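Long-range contacts in endo-1,4-beta-mannanase (Eisenia fetida, PDB 5Y6T), which probably hydrolyses internal beta-1,4-mannosidic linkages of mannans as a cold-adapted glycoside hydrolase of family GH5: residues I29-Y34 / Q327-G332; F38-Y43 / D90-M95; R67-C72 / F114-N119; G84-T89 / Q139-Q144. One frame throughout, in Å; residues are numbered along the deposited sequence.

Overall arrangement
Contact 1 closes the longest loop: it joins the segment just after strand 20-28 to the one after strand 322-325, the first and last strands of the barrel, and contacts 2, 3 and 4 nest inside it. Those three cross one another along the chain. Contact 2 opens at 38-43, at the start of helix 42-60, and closes at 90-95, before helix 95-108. Contact 3 pairs neighbouring barrel strands 65-72 and 112-119. Contact 4 ties strand 86-88 to helix 135-152. Contact 3 touches each of the others: it bonds to Ile29 and Ala30 of contact 1, packs on Phe38 and Met95 of contact 2, and meets Tyr141 of contact 4 through His71.

Contact 1: I29-Y34 / Q327-G332; sequences IAWQNY and QANGGG
Trp31 turns one face of its indole to the amides of Gln327 and Asn329 at the C-terminal mouth of a (beta/alpha)8 barrel, where the loops after its first and last strands come together. Asn329 ND2 hangs over the five-membered ring, 3.3 Å from Trp31 NE1; both are donors, so this is packing. Gln327 OE1 sits over the same face toward the rim of the six-membered ring, 3.7 Å from Trp31 CZ3, its amide plane almost upright on the indole at 85°. Tyr34 CD1 lies against the opposite face. Each amide is held at both ends. Gln327 OE1 takes Ala30 N on a lone pair at 2.8 Å, nearly straight, while NE2 gives to Gly331 O. Asn329 ND2 reaches Trp31 O at 2.8 Å from above the carbonyl plane, and OD1 receives Gly331 N in an Asx turn; CG tucked between the backbone N and carbonyl carbon (chi1 66°) lets the amide serve both. With an alanine in place of Trp31, the two amides would probably lose the ring surface they rest on, and Tyr34 one of its packing partners. An isopropanol about 4 Å from the Trp31 side chain is consistent with a place beside the substrate cleft. Cis peptide bonds precede both Ala30 and Gln327. On the backbone, Ile29 O accepts Asn329 N at 3.0 Å, nearly head-on.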
loop_
_atom_site.group_PDB
_atom_site.type_symbol
_atom_site.label_atom_id
_atom_site.label_comp_id
_atom_site.label_asym_id
_atom_site.label_seq_id
_atom_site.Cartn_x
_atom_site.Cartn_y
_atom_site.Cartn_z
ATOM N N ILE A 29 -4.695 -3.433 8.271
ATOM C CA ILE A 29 -4.553 -4.240 9.546
ATOM C C ILE A 29 -3.937 -3.338 10.647
ATOM O O ILE A 29 -4.541 -3.265 11.718
ATOM C CB ILE A 29 -3.936 -5.620 9.386
ATOM C CG1 ILE A 29 -4.722 -6.396 8.339
ATOM C CG2 ILE A 29 -3.902 -6.385 10.693
ATOM C CD1 ILE A 29 -6.205 -6.430 8.558
ATOM N N ALA A 30 -2.835 -2.637 10.428
ATOM C CA ALA A 30 -1.808 -2.910 9.398
ATOM C C ALA A 30 -0.800 -3.997 9.827
ATOM O O ALA A 30 0.006 -4.482 9.030
ATOM C CB ALA A 30 -1.088 -1.664 9.020
ATOM N N TRP A 31 -0.906 -4.411 11.072
ATOM C CA TRP A 31 -0.096 -5.445 11.676
ATOM C C TRP A 31 -0.787 -5.978 12.914
ATOM O O TRP A 31 -1.750 -5.421 13.356
ATOM C CB TRP A 31 1.280 -4.969 12.117
ATOM C CG TRP A 31 1.230 -3.801 13.109
ATOM C CD1 TRP A 31 1.030 -3.862 14.456
ATOM C CD2 TRP A 31 1.273 -2.428 12.768
ATOM N NE1 TRP A 31 1.013 -2.588 14.980
ATOM C CE2 TRP A 31 1.143 -1.683 13.962
ATOM C CE3 TRP A 31 1.380 -1.737 11.547
ATOM C CZ2 TRP A 31 1.210 -0.257 13.987
ATOM C CZ3 TRP A 31 1.435 -0.329 11.575
ATOM C CH2 TRP A 31 1.302 0.389 12.765
ATOM N N GLN A 32 -0.286 -7.105 13.401
ATOM C CA GLN A 32 -0.628 -7.594 14.768
ATOM C C GLN A 32 0.582 -7.353 15.653
ATOM O O GLN A 32 0.521 -6.564 16.617
ATOM C CB GLN A 32 -1.015 -9.065 14.731
ATOM C CG GLN A 32 -1.335 -9.721 16.082
ATOM C CD GLN A 32 -2.539 -9.121 16.780
ATOM O OE1 GLN A 32 -3.374 -8.452 16.183
ATOM N NE2 GLN A 32 -2.608 -9.341 18.080
ATOM N N ASN A 33 1.679 -8.031 15.344
ATOM C CA ASN A 33 2.960 -7.708 15.948
ATOM C C ASN A 33 3.826 -6.985 14.895
ATOM O O ASN A 33 4.366 -7.642 14.018
ATOM C CB ASN A 33 3.654 -8.971 16.395
ATOM C CG ASN A 33 2.947 -9.642 17.581
ATOM O OD1 ASN A 33 1.991 -9.082 18.148
ATOM N ND2 ASN A 33 3.377 -10.874 17.908
ATOM N N TYR A 34 3.929 -5.658 14.994
ATOM C CA TYR A 34 4.583 -4.864 13.964
ATOM C C TYR A 34 5.935 -5.391 13.519
ATOM O O TYR A 34 6.873 -5.548 14.333
ATOM C CB TYR A 34 4.734 -3.449 14.514
ATOM C CG TYR A 34 5.444 -2.489 13.638
ATOM C CD1 TYR A 34 4.756 -1.704 12.691
ATOM C CD2 TYR A 34 6.781 -2.261 13.807
ATOM C CE1 TYR A 34 5.457 -0.768 11.924
ATOM C CE2 TYR A 34 7.461 -1.325 13.040
ATOM C CZ TYR A 34 6.781 -0.579 12.121
ATOM O OH TYR A 34 7.500 0.352 11.363
ATOM N N GLN A 327 -6.872 1.850 11.821
ATOM C CA GLN A 327 -6.410 0.558 11.333
ATOM C C GLN A 327 -7.110 -0.492 12.243
ATOM O O GLN A 327 -7.558 -0.184 13.371
ATOM C CB GLN A 327 -4.911 0.325 11.415
ATOM C CG GLN A 327 -4.323 0.589 12.794
ATOM C CD GLN A 327 -2.797 0.336 12.871
ATOM O OE1 GLN A 327 -2.225 -0.518 12.143
ATOM N NE2 GLN A 327 -2.127 1.026 13.796
ATOM N N ALA A 328 -7.234 -1.728 11.734
ATOM C CA ALA A 328 -8.028 -2.826 12.364
ATOM C C ALA A 328 -7.578 -3.116 13.783
ATOM O O ALA A 328 -8.423 -3.428 14.612
ATOM C CB ALA A 328 -8.004 -4.087 11.545
ATOM N N ASN A 329 -6.298 -2.906 14.068
ATOM C CA ASN A 329 -5.786 -3.262 15.379
ATOM C C ASN A 329 -6.109 -2.169 16.402
ATOM O O ASN A 329 -5.895 -2.360 17.611
ATOM C CB ASN A 329 -4.268 -3.650 15.400
ATOM C CG ASN A 329 -3.333 -2.512 15.073
ATOM O OD1 ASN A 329 -3.574 -1.353 15.449
ATOM N ND2 ASN A 329 -2.249 -2.818 14.380
ATOM N N GLY A 330 -6.549 -1.035 15.941
ATOM C CA GLY A 330 -7.090 0.020 16.796
ATOM C C GLY A 330 -6.069 0.906 17.422
ATOM O O GLY A 330 -6.402 1.831 18.193
ATOM N N GLY A 331 -4.803 0.696 17.075
ATOM C CA GLY A 331 -3.671 1.205 17.857
ATOM C C GLY A 331 -3.040 2.424 17.301
ATOM O O GLY A 331 -2.831 2.618 16.082
ATOM N N GLY A 332 -2.717 3.314 18.225
ATOM C CA GLY A 332 -1.880 4.430 17.936
ATOM C C GLY A 332 -2.651 5.639 17.509
ATOM O O GLY A 332 -3.897 5.667 17.429
#

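Contact 2: F38-Y43 / D90-M95; sequences FGNGQY and DAQNTM
Asp90 and Asn40 knit together two beta turns at the edge of the (beta/alpha)8 barrel: a type I' turn from Gly39 to Gln42 leading into helix 42-60, and a type I turn from Asp90 to Asn93 just before helix 95-108. The Asp90 carboxylate is the hub. Its OD2 accepts Asn40 N from above the carboxylate plane at 2.7 Å and Thr94 N on the syn lone pair at 2.8 Å, while OD1 takes Met95 N. A chi1 of 63° folds CG over the residue's own backbone and brings both oxygens back to their own turn. Were Asp90 an alanine, the amides of Asn40, Thr94 and Met95 would probably lose their acceptor, leaving the two turns held together by fewer bonds. Next, Ala91 N makes a weak, bent bond to Asn40 OD1, and a water bridges the same amide to Asn40 ND2. The extended side chain of Gln92 lays its amide along the Asn40 backbone, NE2 lying 3.4 Å from Asn40 C. Thr94 OG1 receives Gly41 N at 3.0 Å and is also bonded to Asp98 OD2, which in turn takes Gly39 N. Gly41 is the N-cap residue of helix 42-60. Gly39 has no room for a side chain here, since a CB would press on Asp90 CB and Met95 CE. Met95 closes the walk: its CG lies 4.1 Å from Phe38 CB, and its bent end brings CE to 3.7 Å from Phe38 O.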
loop_
_atom_site.group_PDB
_atom_site.type_symbol
_atom_site.label_atom_id
_atom_site.label_comp_id
_atom_site.label_asym_id
_atom_site.label_seq_id
_atom_site.Cartn_x
_atom_site.Cartn_y
_atom_site.Cartn_z
ATOM N N PHE A 38 5.026 -12.095 9.940
ATOM C CA PHE A 38 5.399 -13.126 8.973
ATOM C C PHE A 38 6.884 -13.409 9.023
ATOM O O PHE A 38 7.690 -12.504 9.154
ATOM C CB PHE A 38 4.962 -12.659 7.567
ATOM C CG PHE A 38 3.493 -12.340 7.485
ATOM C CD1 PHE A 38 2.542 -13.294 7.269
ATOM C CD2 PHE A 38 3.063 -11.014 7.597
ATOM C CE1 PHE A 38 1.203 -12.992 7.207
ATOM C CE2 PHE A 38 1.734 -10.693 7.498
ATOM C CZ PHE A 38 0.785 -11.649 7.308
ATOM N N GLY A 39 7.266 -14.660 8.836
ATOM C CA GLY A 39 8.672 -14.977 8.919
ATOM C C GLY A 39 9.072 -15.404 10.353
ATOM O O GLY A 39 8.349 -15.148 11.350
ATOM N N ASN A 40 10.198 -16.085 10.413
ATOM C CA ASN A 40 10.812 -16.539 11.703
ATOM C C ASN A 40 9.838 -17.325 12.574
ATOM O O ASN A 40 9.897 -17.270 13.802
ATOM C CB ASN A 40 11.489 -15.382 12.399
ATOM C CG ASN A 40 12.652 -14.834 11.583
ATOM O OD1 ASN A 40 13.361 -15.602 10.909
ATOM N ND2 ASN A 40 12.889 -13.526 11.674
ATOM N N GLY A 41 8.976 -18.090 11.903
ATOM C CA GLY A 41 7.970 -18.972 12.567
ATOM C C GLY A 41 6.924 -18.261 13.426
ATOM O O GLY A 41 6.194 -18.911 14.204
ATOM N N GLN A 42 6.733 -16.944 13.207
ATOM C CA GLN A 42 5.858 -16.147 14.009
ATOM C C GLN A 42 4.400 -16.415 13.727
ATOM O O GLN A 42 3.570 -16.313 14.592
ATOM C CB GLN A 42 6.206 -14.651 13.868
ATOM C CG GLN A 42 7.551 -14.344 14.463
ATOM C CD GLN A 42 7.713 -14.853 15.900
ATOM O OE1 GLN A 42 7.037 -14.363 16.804
ATOM N NE2 GLN A 42 8.588 -15.831 16.085
ATOM N N TYR A 43 4.078 -16.729 12.487
ATOM C CA TYR A 43 2.704 -16.874 12.123
ATOM C C TYR A 43 2.150 -18.119 12.826
ATOM O O TYR A 43 1.078 -18.063 13.434
ATOM C CB TYR A 43 2.597 -16.983 10.575
ATOM C CG TYR A 43 1.195 -16.921 10.042
ATOM C CD1 TYR A 43 0.616 -15.710 9.687
ATOM C CD2 TYR A 43 0.442 -18.070 9.839
ATOM C CE1 TYR A 43 -0.670 -15.673 9.177
ATOM C CE2 TYR A 43 -0.848 -18.018 9.377
ATOM C CZ TYR A 43 -1.381 -16.799 8.988
ATOM O OH TYR A 43 -2.697 -16.725 8.512
ATOM N N ASP A 90 13.578 -14.365 5.580
ATOM C CA ASP A 90 13.639 -14.464 7.031
ATOM C C ASP A 90 14.564 -15.603 7.395
ATOM O O ASP A 90 14.842 -16.446 6.535
ATOM C CB ASP A 90 12.279 -14.665 7.674
ATOM C CG ASP A 90 11.622 -15.964 7.248
ATOM O OD1 ASP A 90 11.246 -16.050 6.052
ATOM O OD2 ASP A 90 11.460 -16.929 8.127
ATOM N N ALA A 91 15.049 -15.608 8.640
ATOM C CA ALA A 91 16.020 -16.654 9.076
ATOM C C ALA A 91 15.534 -18.068 8.944
ATOM O O ALA A 91 16.344 -18.947 8.727
ATOM C CB ALA A 91 16.518 -16.439 10.519
ATOM N N GLN A 92 14.231 -18.319 9.113
ATOM C CA GLN A 92 13.709 -19.642 9.121
ATOM C C GLN A 92 13.025 -20.024 7.808
ATOM O O GLN A 92 12.423 -21.101 7.711
ATOM C CB GLN A 92 12.739 -19.806 10.295
ATOM C CG GLN A 92 13.425 -19.745 11.636
ATOM C CD GLN A 92 12.486 -19.612 12.808
ATOM O OE1 GLN A 92 12.820 -18.966 13.782
ATOM N NE2 GLN A 92 11.376 -20.315 12.769
ATOM N N ASN A 93 13.066 -19.113 6.835
ATOM C CA ASN A 93 12.390 -19.250 5.550
ATOM C C ASN A 93 10.910 -19.650 5.753
ATOM O O ASN A 93 10.339 -20.446 4.976
ATOM C CB ASN A 93 13.143 -20.226 4.640
ATOM C CG ASN A 93 12.630 -20.213 3.207
ATOM O OD1 ASN A 93 12.245 -19.147 2.678
ATOM N ND2 ASN A 93 12.533 -21.407 2.596
ATOM N N THR A 94 10.246 -19.017 6.724
ATOM C CA THR A 94 8.771 -19.222 6.821
ATOM C C THR A 94 7.872 -18.153 6.177
ATOM O O THR A 94 6.665 -18.371 6.036
ATOM C CB THR A 94 8.279 -19.445 8.239
ATOM O OG1 THR A 94 8.217 -18.237 8.984
ATOM C CG2 THR A 94 9.170 -20.539 8.942
ATOM N N MET A 95 8.447 -17.035 5.799
ATOM C CA MET A 95 7.614 -15.933 5.344
ATOM C C MET A 95 6.666 -16.347 4.248
ATOM O O MET A 95 5.503 -16.009 4.240
ATOM C CB MET A 95 8.451 -14.732 4.932
ATOM C CG MET A 95 7.570 -13.526 4.585
ATOM S SD MET A 95 8.536 -12.102 4.197
ATOM C CE MET A 95 9.104 -11.693 5.882
HETATM O O HOH W 1 14.856 -12.605 9.492
#

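Contact 3: R67-C72 / F114-N119; sequences RIWVHC and FIVLWN
Strands 65-72 and 112-119, the second and third of the (beta/alpha)8 barrel, run side by side as parallel neighbours, their short axes 4.7 Å apart and turned by 27°. Ile68 N gives to Phe114 O, Val116 N to Ile68 O and Val70 N to Val116 O in regular parallel pairing. A beta bulge then shifts the register at Val70 and His71: Leu117 O accepts Cys72 N at 3.2 Å and, weakly, His71 N, while a water links Cys72 N to Val116 O. Pairing resumes as Asn119 N bonds to Cys72 O at 2.8 Å. Arg67, Trp69 and Val116 share the face toward the barrel interior. The extended Arg67 chain, with CG anti to the backbone N (chi1 -179°), passes Val116, whose CG2 lies 3.5 Å from Arg67 NE, over a face of the guanidinium. Val116 CB also packs beside Trp69 CD1, and the far end of that indole meets the Asn119 amide, CZ3 to ND2 3.5 Å; Asn119 OD1 bonds Asn166 ND2, and its ND2 bonds Tyr34 OH. At the corner, Val70 CG2 presses to 3.4 Å from Ile115 CG2 on the other face, tighter than usual contact. Beyond the bulge, His71 lies obliquely over Trp118, with an off-centre CH-pi contact from CB to its six-membered ring. The buried Arg67 charge is matched by salt bridges to Glu163 and Glu297, the latter at the end of the seventh strand, where GH5 enzymes carry their nucleophile. With Asn28 and Asn166 also bonded to it, the guanidinium is fixed in rotation by four partners.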
loop_
_atom_site.group_PDB
_atom_site.type_symbol
_atom_site.label_atom_id
_atom_site.label_comp_id
_atom_site.label_asym_id
_atom_site.label_seq_id
_atom_site.Cartn_x
_atom_site.Cartn_y
_atom_site.Cartn_z
ATOM N N ARG A 67 -5.142 -4.271 3.845
ATOM C CA ARG A 67 -3.748 -3.907 3.610
ATOM C C ARG A 67 -2.926 -4.279 4.824
ATOM O O ARG A 67 -3.267 -3.927 5.941
ATOM C CB ARG A 67 -3.643 -2.397 3.330
ATOM C CG ARG A 67 -2.238 -1.859 3.033
ATOM C CD ARG A 67 -2.413 -0.452 2.443
ATOM N NE ARG A 67 -1.158 0.255 2.190
ATOM C CZ ARG A 67 -0.640 1.185 2.991
ATOM N NH1 ARG A 67 -1.138 1.453 4.214
ATOM N NH2 ARG A 67 0.463 1.819 2.579
ATOM N N ILE A 68 -1.843 -4.989 4.607
ATOM C CA ILE A 68 -1.030 -5.518 5.691
ATOM C C ILE A 68 0.456 -5.327 5.386
ATOM O O ILE A 68 0.924 -5.396 4.220
ATOM C CB ILE A 68 -1.326 -7.025 5.925
ATOM C CG1 ILE A 68 -0.634 -7.481 7.233
ATOM C CG2 ILE A 68 -0.971 -7.911 4.722
ATOM C CD1 ILE A 68 -1.277 -8.711 7.840
ATOM N N TRP A 69 1.224 -5.100 6.427
ATOM C CA TRP A 69 2.634 -4.728 6.284
ATOM C C TRP A 69 3.536 -5.854 6.734
ATOM O O TRP A 69 3.215 -6.558 7.716
ATOM C CB TRP A 69 2.945 -3.516 7.116
ATOM C CG TRP A 69 2.238 -2.233 6.801
ATOM C CD1 TRP A 69 1.211 -2.022 5.913
ATOM C CD2 TRP A 69 2.520 -0.968 7.384
ATOM N NE1 TRP A 69 0.806 -0.684 5.961
ATOM C CE2 TRP A 69 1.606 -0.028 6.850
ATOM C CE3 TRP A 69 3.438 -0.522 8.348
ATOM C CZ2 TRP A 69 1.609 1.328 7.234
ATOM C CZ3 TRP A 69 3.439 0.813 8.700
ATOM C CH2 TRP A 69 2.535 1.720 8.155
ATOM N N VAL A 70 4.700 -5.941 6.103
ATOM C CA VAL A 70 5.609 -7.083 6.362
ATOM C C VAL A 70 6.935 -6.624 6.932
ATOM O O VAL A 70 7.092 -6.702 8.164
ATOM C CB VAL A 70 5.801 -7.974 5.112
ATOM C CG1 VAL A 70 6.677 -9.184 5.400
ATOM C CG2 VAL A 70 4.441 -8.400 4.512
ATOM N N HIS A 71 7.899 -6.159 6.161
ATOM C CA HIS A 71 9.214 -5.898 6.746
ATOM C C HIS A 71 9.265 -4.639 7.625
ATOM O O HIS A 71 10.129 -4.543 8.549
ATOM C CB HIS A 71 10.302 -5.720 5.691
ATOM C CG HIS A 71 10.404 -6.852 4.710
ATOM N ND1 HIS A 71 10.577 -8.161 5.096
ATOM C CD2 HIS A 71 10.508 -6.834 3.367
ATOM C CE1 HIS A 71 10.747 -8.923 4.020
ATOM N NE2 HIS A 71 10.694 -8.134 2.951
ATOM N N CYS A 72 8.448 -3.657 7.264
ATOM C CA CYS A 72 8.328 -2.400 8.042
ATOM C C CYS A 72 9.658 -1.659 8.019
ATOM O O CYS A 72 10.138 -1.258 6.938
ATOM C CB CYS A 72 7.779 -2.684 9.466
ATOM S SG CYS A 72 6.087 -3.337 9.429
ATOM N N PHE A 114 -3.585 -6.908 0.149
ATOM C CA PHE A 114 -2.555 -6.029 -0.376
ATOM C C PHE A 114 -1.403 -6.012 0.593
ATOM O O PHE A 114 -1.579 -5.666 1.764
ATOM C CB PHE A 114 -3.130 -4.644 -0.677
ATOM C CG PHE A 114 -4.200 -4.683 -1.765
ATOM C CD1 PHE A 114 -5.501 -5.137 -1.495
ATOM C CD2 PHE A 114 -3.883 -4.398 -3.070
ATOM C CE1 PHE A 114 -6.485 -5.227 -2.509
ATOM C CE2 PHE A 114 -4.853 -4.485 -4.066
ATOM C CZ PHE A 114 -6.130 -4.952 -3.790
ATOM N N ILE A 115 -0.243 -6.352 0.091
ATOM C CA ILE A 115 0.971 -6.638 0.917
ATOM C C ILE A 115 2.007 -5.555 0.734
ATOM O O ILE A 115 2.484 -5.351 -0.368
ATOM C CB ILE A 115 1.601 -8.009 0.589
ATOM C CG1 ILE A 115 0.546 -9.137 0.626
ATOM C CG2 ILE A 115 2.737 -8.326 1.544
ATOM C CD1 ILE A 115 1.026 -10.467 0.081
ATOM N N VAL A 116 2.339 -4.899 1.845
ATOM C CA VAL A 116 3.285 -3.812 1.883
ATOM C C VAL A 116 4.641 -4.272 2.389
ATOM O O VAL A 116 4.763 -4.647 3.536
ATOM C CB VAL A 116 2.765 -2.626 2.736
ATOM C CG1 VAL A 116 3.713 -1.485 2.571
ATOM C CG2 VAL A 116 1.359 -2.178 2.317
ATOM N N LEU A 117 5.680 -4.134 1.577
ATOM C CA LEU A 117 7.015 -4.603 1.981
ATOM C C LEU A 117 7.704 -3.753 3.045
ATOM O O LEU A 117 8.034 -4.272 4.123
ATOM C CB LEU A 117 7.902 -4.711 0.767
ATOM C CG LEU A 117 7.485 -5.650 -0.364
ATOM C CD1 LEU A 117 8.457 -5.624 -1.564
ATOM C CD2 LEU A 117 7.440 -7.094 0.108
ATOM N N TRP A 118 7.839 -2.464 2.755
ATOM C CA TRP A 118 8.658 -1.606 3.536
ATOM C C TRP A 118 7.859 -0.442 4.099
ATOM O O TRP A 118 6.850 -0.054 3.518
ATOM C CB TRP A 118 9.815 -1.053 2.727
ATOM C CG TRP A 118 10.680 -2.093 2.122
ATOM C CD1 TRP A 118 10.707 -2.432 0.811
ATOM C CD2 TRP A 118 11.718 -2.833 2.743
ATOM N NE1 TRP A 118 11.670 -3.354 0.577
ATOM C CE2 TRP A 118 12.337 -3.590 1.747
ATOM C CE3 TRP A 118 12.242 -2.896 4.049
ATOM C CZ2 TRP A 118 13.369 -4.489 2.025
ATOM C CZ3 TRP A 118 13.264 -3.722 4.304
ATOM C CH2 TRP A 118 13.820 -4.538 3.291
ATOM N N ASN A 119 8.363 0.134 5.206
ATOM C CA ASN A 119 7.792 1.375 5.768
ATOM C C ASN A 119 8.678 2.573 5.660
ATOM O O ASN A 119 9.868 2.530 5.973
ATOM C CB ASN A 119 7.412 1.133 7.256
ATOM C CG ASN A 119 6.511 2.232 7.822
ATOM O OD1 ASN A 119 5.884 2.967 7.092
ATOM N ND2 ASN A 119 6.498 2.355 9.149
HETATM O O HOH W 2 6.019 -2.893 5.615
#

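Contact 4: G84-T89 / Q139-Q144; sequences GYVVGT and QTYIDQ
Thr140 OG1 accepts Val86 N at 2.8 Å along a fairly straight path and is also hydrogen-bonded to Lys137 O one helical turn back, so this hydroxyl joins the helix to the strand beside it. A chi1 of 70° turns OG1 to the strand and leaves the methyl CG2 on the side of Tyr85, 3.8 Å from its CD1. Val86 carries most of the apolar contact. Its CB rests 3.6 Å from Tyr141 N, and its CG2 lies 3.8 Å from Tyr141 CB and at the edge of the ring, near its plane. The two side chains run alongside each other and point the same way, with Phe80 and Ala145 adding further cover to Val86. Tyr141 itself extends past the valine, its chi1 of -180° swinging the ring to the far side from its own backbone N, and its hydroxyl goes on to bond His71 NE2 in the barrel. Farther along, the strand remains close to the helix: Gly88 CA meets Gln144 O at 3.6 Å in a nearly linear CA-H...O contact. The weakly bonded strand 86-88 and the helix segment lie 12° from parallel, their axes 7.1 Å apart at closest. Such packing is that of a loop insertion on a barrel helix: strand 86-88 pairs antiparallel with strand 79-80 in the long connection between barrel strand 65-72 and helix 95-108, and that small sheet lies against helix 135-152 at the outside of the (beta/alpha)8 fold.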
loop_
_atom_site.group_PDB
_atom_site.type_symbol
_atom_site.label_atom_id
_atom_site.label_comp_id
_atom_site.label_asym_id
_atom_site.label_seq_id
_atom_site.Cartn_x
_atom_site.Cartn_y
_atom_site.Cartn_z
ATOM N N GLY A 84 25.506 -7.137 5.099
ATOM C CA GLY A 84 24.282 -6.416 4.708
ATOM C C GLY A 84 23.648 -6.952 3.445
ATOM O O GLY A 84 22.687 -6.349 2.987
ATOM N N TYR A 85 24.187 -8.032 2.869
ATOM C CA TYR A 85 23.534 -8.675 1.696
ATOM C C TYR A 85 22.355 -9.484 2.206
ATOM O O TYR A 85 22.382 -10.112 3.287
ATOM C CB TYR A 85 24.483 -9.565 0.901
ATOM C CG TYR A 85 25.553 -8.706 0.282
ATOM C CD1 TYR A 85 25.326 -7.963 -0.855
ATOM C CD2 TYR A 85 26.731 -8.526 0.942
ATOM C CE1 TYR A 85 26.256 -7.107 -1.367
ATOM C CE2 TYR A 85 27.678 -7.652 0.414
ATOM C CZ TYR A 85 27.415 -6.951 -0.710
ATOM O OH TYR A 85 28.362 -6.085 -1.227
ATOM N N VAL A 86 21.287 -9.524 1.434
ATOM C CA VAL A 86 20.125 -10.305 1.883
ATOM C C VAL A 86 20.269 -11.796 1.466
ATOM O O VAL A 86 20.631 -12.096 0.338
ATOM C CB VAL A 86 18.794 -9.677 1.335
ATOM C CG1 VAL A 86 17.596 -10.578 1.596
ATOM C CG2 VAL A 86 18.558 -8.258 1.891
ATOM N N VAL A 87 19.963 -12.695 2.388
ATOM C CA VAL A 87 20.083 -14.130 2.171
ATOM C C VAL A 87 18.753 -14.836 2.113
ATOM O O VAL A 87 18.695 -15.982 1.657
ATOM C CB VAL A 87 21.013 -14.844 3.195
ATOM C CG1 VAL A 87 22.425 -14.348 3.039
ATOM C CG2 VAL A 87 20.479 -14.725 4.636
ATOM N N GLY A 88 17.679 -14.127 2.433
ATOM C CA GLY A 88 16.352 -14.725 2.379
ATOM C C GLY A 88 15.336 -13.811 2.965
ATOM O O GLY A 88 15.675 -12.716 3.428
ATOM N N THR A 89 14.072 -14.228 2.894
ATOM C CA THR A 89 12.984 -13.411 3.450
ATOM C C THR A 89 13.074 -13.296 4.961
ATOM O O THR A 89 12.525 -12.369 5.558
ATOM C CB THR A 89 11.611 -14.048 3.108
ATOM O OG1 THR A 89 11.544 -15.476 3.496
ATOM C CG2 THR A 89 11.364 -13.989 1.660
ATOM N N GLN A 139 19.952 -5.671 -5.022
ATOM C CA GLN A 139 19.748 -6.773 -5.947
ATOM C C GLN A 139 19.693 -8.138 -5.194
ATOM O O GLN A 139 19.030 -9.037 -5.642
ATOM C CB GLN A 139 20.865 -6.834 -7.000
ATOM C CG GLN A 139 20.530 -7.785 -8.130
ATOM C CD GLN A 139 19.345 -7.367 -8.969
ATOM O OE1 GLN A 139 19.059 -6.142 -9.171
ATOM N NE2 GLN A 139 18.559 -8.365 -9.389
ATOM N N THR A 140 20.425 -8.284 -4.074
ATOM C CA THR A 140 20.329 -9.471 -3.257
ATOM C C THR A 140 18.971 -9.609 -2.559
ATOM O O THR A 140 18.374 -10.683 -2.476
ATOM C CB THR A 140 21.536 -9.604 -2.287
ATOM O OG1 THR A 140 21.484 -8.598 -1.232
ATOM C CG2 THR A 140 22.826 -9.661 -3.095
ATOM N N TYR A 141 18.440 -8.503 -2.058
ATOM C CA TYR A 141 17.023 -8.474 -1.631
ATOM C C TYR A 141 16.107 -8.990 -2.707
ATOM O O TYR A 141 15.244 -9.890 -2.494
ATOM C CB TYR A 141 16.555 -7.077 -1.105
ATOM C CG TYR A 141 15.101 -7.154 -0.689
ATOM C CD1 TYR A 141 14.727 -7.861 0.432
ATOM C CD2 TYR A 141 14.077 -6.548 -1.453
ATOM C CE1 TYR A 141 13.387 -8.034 0.730
ATOM C CE2 TYR A 141 12.776 -6.708 -1.156
ATOM C CZ TYR A 141 12.417 -7.421 -0.037
ATOM O OH TYR A 141 11.082 -7.643 0.275
ATOM N N ILE A 142 16.259 -8.427 -3.904
ATOM C CA ILE A 142 15.398 -8.814 -5.003
ATOM C C ILE A 142 15.497 -10.306 -5.352
ATOM O O ILE A 142 14.497 -10.994 -5.508
ATOM C CB ILE A 142 15.713 -7.928 -6.250
ATOM C CG1 ILE A 142 15.146 -6.517 -6.005
ATOM C CG2 ILE A 142 15.108 -8.455 -7.488
ATOM C CD1 ILE A 142 15.577 -5.436 -6.981
ATOM N N ASP A 143 16.703 -10.803 -5.402
ATOM C CA ASP A 143 16.957 -12.140 -5.977
ATOM C C ASP A 143 16.757 -13.204 -4.939
ATOM O O ASP A 143 16.257 -14.287 -5.279
ATOM C CB ASP A 143 18.405 -12.238 -6.427
ATOM C CG ASP A 143 18.694 -11.501 -7.727
ATOM O OD1 ASP A 143 17.766 -11.106 -8.486
ATOM O OD2 ASP A 143 19.901 -11.289 -7.903
ATOM N N GLN A 144 17.118 -12.923 -3.669
ATOM C CA GLN A 144 17.130 -13.926 -2.601
ATOM C C GLN A 144 15.862 -13.941 -1.763
ATOM O O GLN A 144 15.533 -14.915 -1.110
ATOM C CB GLN A 144 18.315 -13.772 -1.639
ATOM C CG GLN A 144 19.734 -13.913 -2.202
ATOM C CD GLN A 144 19.865 -14.781 -3.409
ATOM O OE1 GLN A 144 19.947 -14.297 -4.512
ATOM N NE2 GLN A 144 19.941 -16.072 -3.198
#